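Local structure of xyloglucan-specific endo-beta-1,4-glucanase BoGH9A (Bacteroides ovatus, 6DHT) at residues H138-A149 with P251-Q262; G170-N178 with V236-F245. The protein catalyses the internal cleavage of beta-1,4-glucosidic linkages in the xyloglucan backbone, releasing xyloglucan oligosaccharides. One frame throughout, in Å; residues are numbered along the deposited sequence.

Contact 1 of 2, residues H138-A149 with P251-Q262; sequences HPDNHVLIHPSA and PVDCKQQRYVVQ
Two bends in the Arg-258 chain, at chi2 (-81°) and chi3 (-94°), turn its guanidinium side-on to the Asp-140 carboxylate. Arg-258 NE meets Asp-140 OD1 at 2.8 Å, while Arg-258 NH2 reaches the syn lone pair of Asp-140 OD2 at 2.9 Å, almost straight. His-138 lays CD2 over one face of this cation, 3.5 Å from Arg-258 CZ; its ring also packs on Pro-251 and Cys-254, and its ND1 bonds to Tyr-167 OH. The Arg-258 side chain is about 7 Å from that of Asp-171, the predicted nucleophile.

Beyond this cluster the chains pair as parallel strands: Leu-144 N bonds to Arg-258 O, Val-260 N to Leu-144 O and His-146 N to Val-260 O. Branched residues suit the strands: Val-143 CG1 and Ile-145 CD1 both close on Val-260. On the other face Leu-144 CB lies alongside Tyr-259 CD2 (3.6 Å). Just past the strand, His-146 turns its edge to the Tyr-259 ring face, offset, centroids 5.5 Å apart. Ser-148 OG bonds to His-146 ND1 and accepts Gln-262 N.

Asp-140 OD2 also bridges to Lys-174, and Arg-258 NH1 bonds to Tyr-172 O; two cations around one buried carboxylate would probably keep Asp-140 ionised.

Contact 2 of 2, residues G170-N178 with V236-F245; sequences GDYNKYIVN and VYHKLTTPFF
Asn-173 is held by hydrogen bonds at both ends of its amide, which a CG anti to the carbonyl carbon (chi1 -55°) helps carry across to Thr-242. Asn-173 OD1 accepts a bond from Thr-242 N, 3.0 Å away, the donor tilted 34° from the carbonyl plane, while Asn-173 ND2 gives a bond of 2.9 Å, close to the amide plane, to the anti lone pair of Asp-171 OD2. Asp-171 OD2 also accepts a bond from Tyr-175 OH, 2.7 Å away, met on its syn side but 30° out of the carboxylate plane. An amide suits the place because it both accepts and donates: a leucine here would probably leave Thr-242 N without its acceptor and Asp-171 OD2 with one donor fewer, so that the carboxylate could turn more easily.

Backbone bonds form a short antiparallel ladder. Lys-174 and Leu-240 are a hydrogen-bonded pair, exchanging N-H and C=O both ways in nearly straight bonds, and Ile-176 N adds a bond to His-238 O. Tyr-175, paired with Lys-239 without hydrogen bonds, stands at the N-cap of helix 176-192, one of the helices of the (alpha/alpha)6 barrel that characterises family 9. Asp-171 is the predicted nucleophile, with the side chain of Glu-548, the predicted proton donor, about 5 Å away, so the loop leading into the ladder probably forms part of the catalytic centre.

Packing draws partly on the carbon chains of the lysines. Lys-239 runs extended beside the Tyr-175 ring, its CD 3.6 Å from Tyr-175 CE2, before NZ reaches Gly-331 O. On the opposite face Lys-174 CE lies 3.8 Å from Leu-240 CD1, while NZ reaches Asp-140 and Lys-164 O. Ile-176 CG1 and Val-236 CG1 form an apolar pair, and the rim of Phe-245 faces the carboxylate, its CE1 3.5 Å from Asp-171 OD2.

How the contacts relate
The two contacts belong to one five-stranded mixed sheet within the glycosyl hydrolase family 9 region, their centres about 9 Å apart. Its strands run across in the order 159-160, 143-145, 259-260, 239-241 and 174-175, so contact 1 joins the second and third, and contact 2 the fourth and fifth. Along the chain contact 2 is nested within the loop closed by contact 1, and strands 239-241 and 259-260, consecutive in sequence, form the middle junction: Tyr-259 N lies 2.7 Å from Thr-241 O, a probable hydrogen bond. Leu-240 also packs against Arg-258. Contact 1 thus continues the same sheet beyond strand 239-241, beside contact 2, which carries the predicted nucleophile.

Contact 1 of 2, residues H138-A149 with P251-Q262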
loop_
_atom_site.group_PDB
_atom_site.type_symbol
_atom_site.label_atom_id
_atom_site.label_comp_id
_atom_site.label_asym_id
_atom_site.label_seq_id
_atom_site.Cartn_x
_atom_site.Cartn_y
_atom_site.Cartn_z
ATOM N N HIS A 138 5.303 12.504 19.676
ATOM C CA HIS A 138 5.891 11.185 19.931
ATOM C C HIS A 138 7.402 11.103 19.659
ATOM O O HIS A 138 7.865 10.388 18.766
ATOM C CB HIS A 138 5.134 10.099 19.170
ATOM C CG HIS A 138 3.723 9.928 19.637
ATOM N ND1 HIS A 138 2.672 10.609 19.068
ATOM C CD2 HIS A 138 3.195 9.191 20.644
ATOM C CE1 HIS A 138 1.550 10.286 19.691
ATOM N NE2 HIS A 138 1.840 9.421 20.645
ATOM N N PRO A 139 8.194 11.831 20.449
ATOM C CA PRO A 139 9.651 11.756 20.288
ATOM C C PRO A 139 10.190 10.334 20.466
ATOM O O PRO A 139 11.168 9.982 19.821
ATOM C CB PRO A 139 10.161 12.689 21.394
ATOM C CG PRO A 139 9.038 12.802 22.349
ATOM C CD PRO A 139 7.809 12.757 21.523
ATOM N N ASP A 140 9.534 9.535 21.302
ATOM C CA ASP A 140 9.897 8.147 21.522
ATOM C C ASP A 140 11.384 8.004 21.881
ATOM O O ASP A 140 12.045 7.036 21.496
ATOM C CB ASP A 140 9.510 7.297 20.296
ATOM C CG ASP A 140 8.002 7.074 20.190
ATOM O OD1 ASP A 140 7.276 7.322 21.181
ATOM O OD2 ASP A 140 7.500 6.653 19.114
ATOM N N ASN A 141 11.880 8.976 22.648
ATOM C CA ASN A 141 13.247 8.944 23.178
ATOM C C ASN A 141 13.288 8.381 24.591
ATOM O O ASN A 141 14.370 8.134 25.133
ATOM C CB ASN A 141 13.857 10.345 23.162
ATOM C CG ASN A 141 12.924 11.403 23.740
ATOM O OD1 ASN A 141 11.901 11.090 24.358
ATOM N ND2 ASN A 141 13.277 12.671 23.534
ATOM N N HIS A 142 12.112 8.182 25.173
ATOM C CA HIS A 142 11.994 7.629 26.514
ATOM C C HIS A 142 11.018 6.455 26.503
ATOM O O HIS A 142 9.859 6.587 26.886
ATOM C CB HIS A 142 11.523 8.720 27.478
ATOM C CG HIS A 142 11.622 8.336 28.919
ATOM N ND1 HIS A 142 10.669 7.567 29.552
ATOM C CD2 HIS A 142 12.561 8.614 29.854
ATOM C CE1 HIS A 142 11.017 7.389 30.814
ATOM N NE2 HIS A 142 12.161 8.014 31.023
ATOM N N VAL A 143 11.508 5.302 26.060
ATOM C CA VAL A 143 10.678 4.126 25.834
ATOM C C VAL A 143 11.138 2.972 26.721
ATOM O O VAL A 143 12.331 2.719 26.838
ATOM C CB VAL A 143 10.724 3.729 24.320
ATOM C CG1 VAL A 143 9.921 2.466 24.039
ATOM C CG2 VAL A 143 10.198 4.867 23.473
ATOM N N LEU A 144 10.179 2.278 27.319
ATOM C CA LEU A 144 10.460 1.226 28.295
ATOM C C LEU A 144 10.522 -0.157 27.681
ATOM O O LEU A 144 9.683 -0.526 26.858
ATOM C CB LEU A 144 9.358 1.205 29.354
ATOM C CG LEU A 144 9.611 1.949 30.666
ATOM C CD1 LEU A 144 10.269 3.300 30.452
ATOM C CD2 LEU A 144 8.287 2.104 31.398
ATOM N N ILE A 145 11.511 -0.937 28.096
ATOM C CA ILE A 145 11.484 -2.364 27.832
ATOM C C ILE A 145 10.351 -2.963 28.652
ATOM O O ILE A 145 10.426 -3.029 29.882
ATOM C CB ILE A 145 12.820 -3.051 28.215
ATOM C CG1 ILE A 145 13.991 -2.480 27.405
ATOM C CG2 ILE A 145 12.719 -4.558 28.041
ATOM C CD1 ILE A 145 13.970 -2.788 25.894
ATOM N N HIS A 146 9.283 -3.365 27.980
ATOM C CA HIS A 146 8.194 -4.110 28.584
ATOM C C HIS A 146 8.733 -5.425 29.153
ATOM O O HIS A 146 9.746 -5.925 28.680
ATOM C CB HIS A 146 7.155 -4.390 27.511
ATOM C CG HIS A 146 5.845 -4.888 28.026
ATOM N ND1 HIS A 146 5.487 -6.218 27.976
ATOM C CD2 HIS A 146 4.790 -4.236 28.564
ATOM C CE1 HIS A 146 4.269 -6.362 28.461
ATOM N NE2 HIS A 146 3.818 -5.171 28.818
ATOM N N PRO A 147 8.080 -5.971 30.195
ATOM C CA PRO A 147 8.563 -7.259 30.701
ATOM C C PRO A 147 8.640 -8.351 29.627
ATOM O O PRO A 147 9.533 -9.192 29.696
ATOM C CB PRO A 147 7.526 -7.610 31.770
ATOM C CG PRO A 147 7.096 -6.290 32.298
ATOM C CD PRO A 147 7.079 -5.371 31.097
ATOM N N SER A 148 7.743 -8.322 28.644
ATOM C CA SER A 148 7.758 -9.325 27.578
ATOM C C SER A 148 9.000 -9.210 26.683
ATOM O O SER A 148 9.342 -10.152 25.962
ATOM C CB SER A 148 6.519 -9.190 26.708
ATOM O OG SER A 148 6.486 -7.908 26.106
ATOM N N ALA A 149 9.678 -8.068 26.741
ATOM C CA ALA A 149 10.825 -7.803 25.883
ATOM C C ALA A 149 12.166 -7.877 26.607
ATOM O O ALA A 149 13.207 -7.677 25.985
ATOM C CB ALA A 149 10.667 -6.426 25.215
ATOM N N PRO A 251 -1.278 14.386 18.701
ATOM C CA PRO A 251 -0.095 13.725 19.268
ATOM C C PRO A 251 0.526 14.423 20.496
ATOM O O PRO A 251 0.928 13.751 21.447
ATOM C CB PRO A 251 0.884 13.717 18.090
ATOM C CG PRO A 251 0.014 13.640 16.900
ATOM C CD PRO A 251 -1.208 14.466 17.234
ATOM N N VAL A 252 0.574 15.750 20.497
ATOM C CA VAL A 252 1.168 16.467 21.622
ATOM C C VAL A 252 0.384 16.302 22.922
ATOM O O VAL A 252 0.924 16.546 24.003
ATOM C CB VAL A 252 1.358 17.959 21.310
ATOM C CG1 VAL A 252 2.398 18.133 20.215
ATOM C CG2 VAL A 252 0.059 18.601 20.933
ATOM N N ASP A 253 -0.874 15.880 22.824
ATOM C CA ASP A 253 -1.710 15.654 24.010
ATOM C C ASP A 253 -1.722 14.193 24.498
ATOM O O ASP A 253 -2.412 13.852 25.473
ATOM C CB ASP A 253 -3.121 16.161 23.720
ATOM C CG ASP A 253 -3.137 17.652 23.399
ATOM O OD1 ASP A 253 -2.315 18.387 23.982
ATOM O OD2 ASP A 253 -3.934 18.089 22.556
ATOM N N CYS A 254 -0.943 13.337 23.842
ATOM C CA CYS A 254 -0.857 11.940 24.240
ATOM C C CYS A 254 0.048 11.798 25.451
ATOM O O CYS A 254 1.118 12.404 25.506
ATOM C CB CYS A 254 -0.323 11.088 23.084
ATOM S SG CYS A 254 -1.503 10.897 21.746
ATOM N N LYS A 255 -0.373 11.004 26.427
ATOM C CA LYS A 255 0.355 10.945 27.689
ATOM C C LYS A 255 0.701 9.539 28.152
ATOM O O LYS A 255 1.465 9.384 29.097
ATOM C CB LYS A 255 -0.439 11.697 28.764
ATOM C CG LYS A 255 -0.503 13.189 28.475
ATOM C CD LYS A 255 -1.411 13.955 29.411
ATOM C CE LYS A 255 -1.666 15.359 28.860
ATOM N NZ LYS A 255 -0.442 15.982 28.249
ATOM N N GLN A 256 0.151 8.513 27.514
ATOM C CA GLN A 256 0.486 7.140 27.895
ATOM C C GLN A 256 1.963 6.817 27.713
ATOM O O GLN A 256 2.636 7.362 26.835
ATOM C CB GLN A 256 -0.340 6.129 27.113
ATOM C CG GLN A 256 -1.755 5.963 27.560
ATOM C CD GLN A 256 -2.421 4.788 26.870
ATOM O OE1 GLN A 256 -2.131 3.626 27.167
ATOM N NE2 GLN A 256 -3.273 5.085 25.897
ATOM N N GLN A 257 2.465 5.912 28.541
ATOM C CA GLN A 257 3.851 5.481 28.449
ATOM C C GLN A 257 4.036 4.602 27.204
ATOM O O GLN A 257 3.147 3.818 26.862
ATOM C CB GLN A 257 4.251 4.717 29.729
ATOM C CG GLN A 257 5.631 4.074 29.717
ATOM C CD GLN A 257 6.764 5.086 29.608
ATOM O OE1 GLN A 257 7.529 5.076 28.635
ATOM N NE2 GLN A 257 6.889 5.956 30.613
ATOM N N ARG A 258 5.197 4.740 26.567
ATOM C CA ARG A 258 5.550 3.971 25.363
ATOM C C ARG A 258 6.470 2.803 25.706
ATOM O O ARG A 258 7.429 2.960 26.471
ATOM C CB ARG A 258 6.222 4.893 24.332
ATOM C CG ARG A 258 5.347 6.054 23.870
ATOM C CD ARG A 258 4.364 5.642 22.795
ATOM N NE ARG A 258 4.888 5.888 21.452
ATOM C CZ ARG A 258 4.135 5.856 20.350
ATOM N NH1 ARG A 258 2.854 5.541 20.396
ATOM N NH2 ARG A 258 4.696 6.110 19.177
ATOM N N TYR A 259 6.167 1.638 25.135
ATOM C CA TYR A 259 6.916 0.406 25.381
ATOM C C TYR A 259 7.357 -0.254 24.087
ATOM O O TYR A 259 6.680 -0.107 23.076
ATOM C CB TYR A 259 6.054 -0.630 26.106
ATOM C CG TYR A 259 5.595 -0.243 27.495
ATOM C CD1 TYR A 259 4.443 0.491 27.676
ATOM C CD2 TYR A 259 6.303 -0.649 28.613
ATOM C CE1 TYR A 259 4.008 0.843 28.940
ATOM C CE2 TYR A 259 5.873 -0.307 29.891
ATOM C CZ TYR A 259 4.729 0.443 30.040
ATOM O OH TYR A 259 4.282 0.796 31.296
ATOM N N VAL A 260 8.467 -0.978 24.127
ATOM C CA VAL A 260 8.749 -2.005 23.118
ATOM C C VAL A 260 8.420 -3.352 23.741
ATOM O O VAL A 260 8.683 -3.591 24.931
ATOM C CB VAL A 260 10.196 -1.972 22.541
ATOM C CG1 VAL A 260 10.468 -0.648 21.818
ATOM C CG2 VAL A 260 11.229 -2.217 23.620
ATOM N N VAL A 261 7.785 -4.210 22.963
ATOM C CA VAL A 261 7.327 -5.497 23.445
ATOM C C VAL A 261 8.058 -6.677 22.795
ATOM O O VAL A 261 8.986 -6.496 21.982
ATOM C CB VAL A 261 5.822 -5.614 23.262
ATOM C CG1 VAL A 261 5.121 -4.487 24.011
ATOM C CG2 VAL A 261 5.461 -5.554 21.777
ATOM N N GLN A 262 7.615 -7.871 23.194
ATOM C CA GLN A 262 8.174 -9.166 22.813
ATOM C C GLN A 262 8.754 -9.237 21.401
ATOM O O GLN A 262 8.090 -8.875 20.431
ATOM C CB GLN A 262 7.076 -10.225 22.929
ATOM C CG GLN A 262 7.530 -11.664 22.708
ATOM C CD GLN A 262 6.444 -12.543 22.088
ATOM O OE1 GLN A 262 5.389 -12.770 22.684
ATOM N NE2 GLN A 262 6.696 -13.032 20.866
HETATM O O HOH W 1 3.647 13.000 21.962
HETATM O O HOH W 2 6.947 7.286 26.952
#

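Contact 2 of 2, residues G170-N178 with V236-F245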
loop_
_atom_site.group_PDB
_atom_site.type_symbol
_atom_site.label_atom_id
_atom_site.label_comp_id
_atom_site.label_asym_id
_atom_site.label_seq_id
_atom_site.Cartn_x
_atom_site.Cartn_y
_atom_site.Cartn_z
ATOM N N GLY A 170 -4.633 4.742 11.697
ATOM C CA GLY A 170 -5.468 5.656 12.443
ATOM C C GLY A 170 -5.038 5.809 13.887
ATOM O O GLY A 170 -5.550 6.720 14.573
ATOM N N ASP A 171 -4.149 4.936 14.354
ATOM C CA ASP A 171 -3.533 4.980 15.697
ATOM C C ASP A 171 -2.089 5.484 15.625
ATOM O O ASP A 171 -1.529 5.680 14.523
ATOM C CB ASP A 171 -3.573 3.603 16.371
ATOM C CG ASP A 171 -2.709 2.579 15.690
ATOM O OD1 ASP A 171 -2.968 2.334 14.478
ATOM O OD2 ASP A 171 -1.833 2.012 16.384
ATOM N N TYR A 172 -1.451 5.641 16.785
ATOM C CA TYR A 172 -0.158 6.310 16.889
ATOM C C TYR A 172 1.002 5.376 17.259
ATOM O O TYR A 172 2.075 5.833 17.606
ATOM C CB TYR A 172 -0.262 7.429 17.936
ATOM C CG TYR A 172 -1.142 8.613 17.596
ATOM C CD1 TYR A 172 -1.083 9.250 16.350
ATOM C CD2 TYR A 172 -2.027 9.135 18.545
ATOM C CE1 TYR A 172 -1.861 10.357 16.078
ATOM C CE2 TYR A 172 -2.801 10.222 18.278
ATOM C CZ TYR A 172 -2.753 10.850 17.039
ATOM O OH TYR A 172 -3.506 11.954 16.716
ATOM N N ASN A 173 0.788 4.071 17.145
ATOM C CA ASN A 173 1.814 3.092 17.442
ATOM C C ASN A 173 2.638 2.715 16.211
ATOM O O ASN A 173 2.238 3.065 15.100
ATOM C CB ASN A 173 1.130 1.893 18.093
ATOM C CG ASN A 173 0.316 2.318 19.303
ATOM O OD1 ASN A 173 0.901 2.744 20.301
ATOM N ND2 ASN A 173 -1.002 2.308 19.181
ATOM N N LYS A 174 3.777 2.074 16.402
ATOM C CA LYS A 174 4.723 1.803 15.309
ATOM C C LYS A 174 5.021 0.323 15.325
ATOM O O LYS A 174 5.447 -0.204 16.352
ATOM C CB LYS A 174 5.998 2.616 15.492
ATOM C CG LYS A 174 5.723 4.101 15.677
ATOM C CD LYS A 174 6.949 4.969 15.690
ATOM C CE LYS A 174 7.928 4.550 16.770
ATOM N NZ LYS A 174 8.958 5.584 17.003
ATOM N N TYR A 175 4.824 -0.367 14.211
ATOM C CA TYR A 175 4.862 -1.824 14.167
ATOM C C TYR A 175 5.871 -2.309 13.132
ATOM O O TYR A 175 5.815 -1.894 11.964
ATOM C CB TYR A 175 3.502 -2.364 13.772
ATOM C CG TYR A 175 2.313 -1.880 14.605
ATOM C CD1 TYR A 175 1.770 -0.611 14.406
ATOM C CD2 TYR A 175 1.688 -2.700 15.558
ATOM C CE1 TYR A 175 0.661 -0.156 15.122
ATOM C CE2 TYR A 175 0.588 -2.250 16.285
ATOM C CZ TYR A 175 0.074 -0.984 16.066
ATOM O OH TYR A 175 -1.042 -0.540 16.781
ATOM N N ILE A 176 6.776 -3.199 13.518
ATOM C CA ILE A 176 7.828 -3.659 12.621
ATOM C C ILE A 176 7.291 -4.509 11.457
ATOM O O ILE A 176 7.719 -4.353 10.303
ATOM C CB ILE A 176 8.899 -4.454 13.414
ATOM C CG1 ILE A 176 9.763 -3.524 14.278
ATOM C CG2 ILE A 176 9.807 -5.219 12.454
ATOM C CD1 ILE A 176 10.660 -2.564 13.507
ATOM N N VAL A 177 6.348 -5.393 11.722
ATOM C CA VAL A 177 5.815 -6.242 10.664
ATOM C C VAL A 177 5.186 -5.378 9.588
ATOM O O VAL A 177 5.520 -5.495 8.382
ATOM C CB VAL A 177 4.832 -7.276 11.219
ATOM C CG1 VAL A 177 3.987 -7.907 10.128
ATOM C CG2 VAL A 177 5.603 -8.347 11.987
ATOM N N ASN A 178 4.286 -4.491 9.988
ATOM C CA ASN A 178 3.539 -3.755 8.992
ATOM C C ASN A 178 4.416 -2.740 8.275
ATOM O O ASN A 178 4.300 -2.571 7.051
ATOM C CB ASN A 178 2.352 -3.060 9.636
ATOM C CG ASN A 178 1.297 -2.713 8.633
ATOM O OD1 ASN A 178 0.960 -3.532 7.779
ATOM N ND2 ASN A 178 0.804 -1.489 8.690
ATOM N N VAL A 236 14.307 -8.663 17.203
ATOM C CA VAL A 236 13.616 -7.406 16.886
ATOM C C VAL A 236 12.272 -7.374 17.608
ATOM O O VAL A 236 11.474 -8.295 17.483
ATOM C CB VAL A 236 13.436 -7.249 15.357
ATOM C CG1 VAL A 236 12.714 -5.940 15.004
ATOM C CG2 VAL A 236 14.767 -7.297 14.672
ATOM N N TYR A 237 12.045 -6.309 18.382
ATOM C CA TYR A 237 10.808 -6.135 19.138
ATOM C C TYR A 237 9.667 -5.985 18.148
ATOM O O TYR A 237 9.830 -5.332 17.117
ATOM C CB TYR A 237 10.917 -4.895 20.044
ATOM C CG TYR A 237 12.151 -4.917 20.933
ATOM C CD1 TYR A 237 12.298 -5.883 21.920
ATOM C CD2 TYR A 237 13.135 -3.971 20.798
ATOM C CE1 TYR A 237 13.419 -5.904 22.727
ATOM C CE2 TYR A 237 14.258 -3.986 21.590
ATOM C CZ TYR A 237 14.392 -4.956 22.549
ATOM O OH TYR A 237 15.524 -4.943 23.325
ATOM N N HIS A 238 8.527 -6.600 18.442
ATOM C CA HIS A 238 7.399 -6.650 17.504
ATOM C C HIS A 238 6.860 -5.264 17.186
ATOM O O HIS A 238 6.571 -4.955 16.022
ATOM C CB HIS A 238 6.306 -7.546 18.080
ATOM C CG HIS A 238 5.233 -7.943 17.112
ATOM N ND1 HIS A 238 5.436 -8.828 16.068
ATOM C CD2 HIS A 238 3.927 -7.608 17.059
ATOM C CE1 HIS A 238 4.305 -9.017 15.423
ATOM N NE2 HIS A 238 3.369 -8.282 15.998
ATOM N N LYS A 239 6.682 -4.428 18.205
ATOM C CA LYS A 239 6.128 -3.094 18.002
ATOM C C LYS A 239 6.530 -2.157 19.144
ATOM O O LYS A 239 7.028 -2.605 20.201
ATOM C CB LYS A 239 4.614 -3.162 17.869
ATOM C CG LYS A 239 3.925 -3.790 19.093
ATOM C CD LYS A 239 2.415 -3.778 18.945
ATOM C CE LYS A 239 1.727 -4.583 20.048
ATOM N NZ LYS A 239 0.252 -4.508 19.985
ATOM N N LEU A 240 6.334 -0.863 18.912
ATOM C CA LEU A 240 6.509 0.179 19.906
ATOM C C LEU A 240 5.130 0.764 20.114
ATOM O O LEU A 240 4.494 1.234 19.170
ATOM C CB LEU A 240 7.523 1.209 19.430
ATOM C CG LEU A 240 7.980 2.281 20.430
ATOM C CD1 LEU A 240 9.249 2.942 19.952
ATOM C CD2 LEU A 240 6.904 3.336 20.614
ATOM N N THR A 241 4.626 0.692 21.348
ATOM C CA THR A 241 3.211 0.920 21.586
ATOM C C THR A 241 2.928 1.455 22.988
ATOM O O THR A 241 3.739 1.314 23.910
ATOM C CB THR A 241 2.421 -0.411 21.382
ATOM O OG1 THR A 241 1.017 -0.206 21.475
ATOM C CG2 THR A 241 2.887 -1.490 22.387
ATOM N N THR A 242 1.773 2.086 23.119
ATOM C CA THR A 242 1.192 2.358 24.433
ATOM C C THR A 242 0.417 1.115 24.819
ATOM O O THR A 242 0.135 0.261 23.993
ATOM C CB THR A 242 0.260 3.556 24.345
ATOM O OG1 THR A 242 -0.627 3.389 23.243
ATOM C CG2 THR A 242 1.035 4.834 24.169
ATOM N N PRO A 243 0.042 0.985 26.104
ATOM C CA PRO A 243 -0.746 -0.204 26.448
ATOM C C PRO A 243 -2.140 -0.226 25.824
ATOM O O PRO A 243 -2.641 -1.289 25.430
ATOM C CB PRO A 243 -0.851 -0.104 27.981
ATOM C CG PRO A 243 0.384 0.614 28.366
ATOM C CD PRO A 243 0.587 1.654 27.292
ATOM N N PHE A 244 -2.785 0.938 25.763
ATOM C CA PHE A 244 -4.085 1.086 25.130
ATOM C C PHE A 244 -4.006 2.077 23.966
ATOM O O PHE A 244 -3.188 2.986 23.965
ATOM C CB PHE A 244 -5.135 1.642 26.120
ATOM C CG PHE A 244 -5.504 0.704 27.238
ATOM C CD1 PHE A 244 -6.403 -0.329 27.025
ATOM C CD2 PHE A 244 -4.972 0.880 28.504
ATOM C CE1 PHE A 244 -6.746 -1.196 28.054
ATOM C CE2 PHE A 244 -5.317 0.022 29.542
ATOM C CZ PHE A 244 -6.203 -1.015 29.310
ATOM N N PHE A 245 -4.911 1.932 23.022
ATOM C CA PHE A 245 -5.098 2.979 22.029
ATOM C C PHE A 245 -5.484 4.261 22.734
ATOM O O PHE A 245 -6.293 4.230 23.667
ATOM C CB PHE A 245 -6.196 2.610 21.034
ATOM C CG PHE A 245 -5.831 1.507 20.103
ATOM C CD1 PHE A 245 -4.725 1.618 19.262
ATOM C CD2 PHE A 245 -6.638 0.390 19.993
ATOM C CE1 PHE A 245 -4.405 0.598 18.371
ATOM C CE2 PHE A 245 -6.343 -0.626 19.105
ATOM C CZ PHE A 245 -5.219 -0.508 18.267
HETATM O O HOH W 3 4.693 -5.728 14.192
#